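Local coordinates for DNA repair protein MmcB-related protein (Silicibacter pomeroyi, PDB 3DNX) that is of unknown function but belongs to the MmcB-like family of the PDDEXK nuclease clan and is probably linked to DNA repair, at residues C79-W84 / V112-E117. Numbering follows the deposited sequence.
Sequences CDRYFW and VRMAPE
Where the chain leaves edge strand 109-113 of the mixed sheet of this PDDEXK-clan fold, it turns a corner and continues, still roughly antiparallel, beside the start of inner strand 81-86, and Arg-81 and Phe-83 receive it. The Arg-81 guanidinium is held from two directions. In its own plane NH2 gives a hydrogen bond to Ala-115 O (2.8 Å), arriving nearly along the C=O axis; NH1 forms a salt bridge with Glu-117 OE1 (2.9 Å), the carboxylate turned 64° from the guanidinium plane, while Glu-117 CB lies over one face. The extended stretch from CG to NE (chi2 -168°) carries the Arg-81 head past Ala-115 to reach both oxygens. Were this arginine an alanine, Ala-115 O and the Glu-117 carboxylate would probably lose these partners, leaving the glutamate freer to turn. Further along, Ala-115 CB sits over the Phe-83 face in a CH-pi contact, 3.9 Å from the centroid, whereas the selenium of selenomethionine Met-114 meets the ring edge, 3.9 Å from Phe-83 CZ. A water accepts from Tyr-82 N and donates to Pro-116 O, its oxygen 2.6 Å from Pro-116 O. Asp-80 is held by Ile-54 N, Leu-120 N and Arg-125. Its OD1 lies 4.4 Å from Glu-117 OE2; a second water, donating to Glu-117 OE2 and weakly to Asp-80 OD2, and the Arg-125 and Arg-81 charges probably ease the repulsion between the two acids.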
ATOM      1  N   CYS A  79      15.390  -2.013   9.078  1.00 30.37           N
ATOM      2  CA  CYS A  79      14.522  -3.182   9.213  1.00 30.52           C
ATOM      3  C   CYS A  79      14.622  -3.841  10.583  1.00 30.62           C
ATOM      4  O   CYS A  79      15.522  -3.556  11.349  1.00 30.35           O
ATOM      5  CB  CYS A  79      14.820  -4.209   8.109  1.00 29.95           C
ATOM      6  SG  CYS A  79      16.477  -4.918   8.103  1.00 33.52           S
ATOM      7  N   ASP A  80      13.624  -4.649  10.911  1.00 30.59           N
ATOM      8  CA  ASP A  80      13.658  -5.498  12.081  1.00 30.05           C
ATOM      9  C   ASP A  80      14.458  -6.764  11.775  1.00 30.40           C
ATOM     10  O   ASP A  80      15.190  -7.226  12.632  1.00 30.16           O
ATOM     11  CB  ASP A  80      12.254  -5.892  12.512  1.00 30.00           C
ATOM     12  CG  ASP A  80      11.421  -4.722  12.906  1.00 29.91           C
ATOM     13  OD1 ASP A  80      11.870  -3.891  13.735  1.00 29.20           O
ATOM     14  OD2 ASP A  80      10.303  -4.642  12.420  1.00 28.27           O
ATOM     15  N   ARG A  81      14.321  -7.300  10.559  1.00 29.42           N
ATOM     16  CA  ARG A  81      15.020  -8.508  10.124  1.00 30.31           C
ATOM     17  C   ARG A  81      15.493  -8.319   8.684  1.00 30.99           C
ATOM     18  O   ARG A  81      14.774  -7.778   7.864  1.00 30.71           O
ATOM     19  CB  ARG A  81      14.123  -9.733  10.211  1.00 28.64           C
ATOM     20  CG  ARG A  81      13.633 -10.050  11.616  1.00 30.72           C
ATOM     21  CD  ARG A  81      12.997 -11.413  11.666  1.00 30.48           C
ATOM     22  NE  ARG A  81      12.118 -11.582  12.815  1.00 32.15           N
ATOM     23  CZ  ARG A  81      12.342 -12.366  13.866  1.00 32.66           C
ATOM     24  NH1 ARG A  81      11.448 -12.421  14.838  1.00 32.79           N
ATOM     25  NH2 ARG A  81      13.407 -13.124  13.945  1.00 32.58           N
ATOM     26  N   TYR A  82      16.724  -8.719   8.435  1.00 31.70           N
ATOM     27  CA  TYR A  82      17.395  -8.672   7.129  1.00 31.79           C
ATOM     28  C   TYR A  82      17.706 -10.073   6.607  1.00 32.08           C
ATOM     29  O   TYR A  82      18.285 -10.933   7.331  1.00 31.39           O
ATOM     30  CB  TYR A  82      18.712  -7.885   7.240  1.00 32.61           C
ATOM     31  CG  TYR A  82      19.459  -7.866   5.950  1.00 31.46           C
ATOM     32  CD1 TYR A  82      19.164  -6.935   4.980  1.00 35.19           C
ATOM     33  CD2 TYR A  82      20.481  -8.795   5.696  1.00 34.21           C
ATOM     34  CE1 TYR A  82      19.832  -6.929   3.763  1.00 34.13           C
ATOM     35  CE2 TYR A  82      21.138  -8.811   4.485  1.00 34.41           C
ATOM     36  CZ  TYR A  82      20.830  -7.842   3.539  1.00 35.70           C
ATOM     37  OH  TYR A  82      21.480  -7.818   2.337  1.00 36.52           O
ATOM     38  N   PHE A  83      17.303 -10.318   5.353  1.00 32.04           N
ATOM     39  CA  PHE A  83      17.433 -11.618   4.676  1.00 31.79           C
ATOM     40  C   PHE A  83      18.064 -11.454   3.315  1.00 32.70           C
ATOM     41  O   PHE A  83      17.861 -10.423   2.620  1.00 30.72           O
ATOM     42  CB  PHE A  83      16.101 -12.298   4.364  1.00 31.81           C
ATOM     43  CG  PHE A  83      15.225 -12.562   5.560  1.00 30.72           C
ATOM     44  CD1 PHE A  83      15.064 -13.835   6.063  1.00 31.33           C
ATOM     45  CD2 PHE A  83      14.525 -11.513   6.151  1.00 31.26           C
ATOM     46  CE1 PHE A  83      14.224 -14.070   7.155  1.00 31.56           C
ATOM     47  CE2 PHE A  83      13.688 -11.739   7.223  1.00 28.69           C
ATOM     48  CZ  PHE A  83      13.550 -13.012   7.740  1.00 31.86           C
ATOM     49  N   TRP A  84      18.804 -12.501   2.930  1.00 31.67           N
ATOM     50  CA  TRP A  84      19.145 -12.754   1.537  1.00 32.90           C
ATOM     51  C   TRP A  84      18.124 -13.695   0.928  1.00 32.20           C
ATOM     52  O   TRP A  84      17.555 -14.505   1.639  1.00 32.23           O
ATOM     53  CB  TRP A  84      20.525 -13.361   1.413  1.00 34.68           C
ATOM     54  CG  TRP A  84      21.601 -12.566   2.057  1.00 34.01           C
ATOM     55  CD1 TRP A  84      22.082 -12.735   3.306  1.00 36.49           C
ATOM     56  CD2 TRP A  84      22.334 -11.474   1.477  1.00 34.58           C
ATOM     57  NE1 TRP A  84      23.089 -11.818   3.551  1.00 37.61           N
ATOM     58  CE2 TRP A  84      23.231 -11.020   2.444  1.00 35.18           C
ATOM     59  CE3 TRP A  84      22.303 -10.838   0.228  1.00 36.93           C
ATOM     60  CZ2 TRP A  84      24.114  -9.974   2.200  1.00 37.41           C
ATOM     61  CZ3 TRP A  84      23.161  -9.790  -0.005  1.00 37.27           C
ATOM     62  CH2 TRP A  84      24.041  -9.362   0.968  1.00 36.57           C
ATOM     63  N   VAL A 112      15.112 -20.693   5.072  1.00 29.31           N
ATOM     64  CA  VAL A 112      15.921 -21.809   5.576  1.00 29.33           C
ATOM     65  C   VAL A 112      16.705 -21.386   6.828  1.00 30.06           C
ATOM     66  O   VAL A 112      17.188 -22.239   7.570  1.00 29.09           O
ATOM     67  CB  VAL A 112      16.818 -22.416   4.485  1.00 28.67           C
ATOM     68  CG1 VAL A 112      15.925 -23.184   3.443  1.00 28.48           C
ATOM     69  CG2 VAL A 112      17.689 -21.386   3.820  1.00 27.23           C
ATOM     70  N   ARG A 113      16.829 -20.075   7.023  1.00 30.48           N
ATOM     71  CA  ARG A 113      17.470 -19.485   8.179  1.00 31.76           C
ATOM     72  C   ARG A 113      16.789 -18.166   8.547  1.00 31.92           C
ATOM     73  O   ARG A 113      16.778 -17.210   7.761  1.00 30.40           O
ATOM     74  CB  ARG A 113      18.962 -19.259   7.861  1.00 33.34           C
ATOM     75  CG  ARG A 113      19.776 -18.822   9.028  1.00 32.47           C
ATOM     76  CD  ARG A 113      21.253 -18.968   8.699  1.00 34.55           C
ATOM     77  NE  ARG A 113      21.766 -17.898   7.893  1.00 33.13           N
ATOM     78  CZ  ARG A 113      22.630 -18.038   6.878  1.00 38.01           C
ATOM     79  NH1 ARG A 113      23.056 -16.961   6.232  1.00 38.34           N
ATOM     80  NH2 ARG A 113      23.088 -19.230   6.516  1.00 38.93           N
HETATM   81  N   MSE A 114      16.218 -18.121   9.750  1.00 32.39           N
HETATM   82  CA  MSE A 114      15.434 -16.972  10.189  1.00 32.61           C
HETATM   83  C   MSE A 114      16.418 -15.892  10.566  1.00 32.80           C
HETATM   84  O   MSE A 114      17.429 -16.186  11.210  1.00 34.31           O
HETATM   85  CB  MSE A 114      14.529 -17.383  11.361  1.00 32.09           C
HETATM   86  CG  MSE A 114      13.737 -16.294  11.960  1.00 32.99           C
HETATM   87 SE   MSE A 114      12.595 -15.364  10.697  0.65 32.64          SE
HETATM   88  CE  MSE A 114      11.393 -16.785  10.154  1.00 29.40           C
ATOM     89  N   ALA A 115      16.175 -14.655  10.136  1.00 31.88           N
ATOM     90  CA  ALA A 115      17.064 -13.587  10.489  1.00 32.18           C
ATOM     91  C   ALA A 115      16.961 -13.259  11.985  1.00 31.82           C
ATOM     92  O   ALA A 115      15.895 -13.392  12.601  1.00 31.28           O
ATOM     93  CB  ALA A 115      16.791 -12.398   9.630  1.00 32.74           C
ATOM     94  N   PRO A 116      18.080 -12.832  12.600  1.00 32.37           N
ATOM     95  CA  PRO A 116      17.982 -12.327  13.973  1.00 32.98           C
ATOM     96  C   PRO A 116      17.161 -11.007  14.022  1.00 34.37           C
ATOM     97  O   PRO A 116      17.149 -10.269  13.038  1.00 33.27           O
ATOM     98  CB  PRO A 116      19.441 -12.090  14.366  1.00 33.32           C
ATOM     99  CG  PRO A 116      20.167 -11.881  13.118  1.00 33.19           C
ATOM    100  CD  PRO A 116      19.460 -12.751  12.080  1.00 32.47           C
ATOM    101  N   GLU A 117      16.471 -10.752  15.138  1.00 36.51           N
ATOM    102  CA  GLU A 117      15.653  -9.532  15.304  1.00 38.56           C
ATOM    103  C   GLU A 117      16.482  -8.369  15.870  1.00 39.40           C
ATOM    104  O   GLU A 117      17.086  -8.494  16.925  1.00 39.23           O
ATOM    105  CB  GLU A 117      14.418  -9.789  16.189  1.00 38.96           C
ATOM    106  CG  GLU A 117      13.568  -8.514  16.399  1.00 42.79           C
ATOM    107  CD  GLU A 117      12.080  -8.703  16.139  1.00 47.89           C
ATOM    108  OE1 GLU A 117      11.622  -9.860  16.165  1.00 53.14           O
ATOM    109  OE2 GLU A 117      11.361  -7.696  15.910  1.00 48.25           O
TER
HETATM  110  O   HOH W   1       8.951  -6.030  14.960  1.00 53.61           O
HETATM  111  O   HOH W   2      18.376  -9.213  10.977  1.00 31.30           O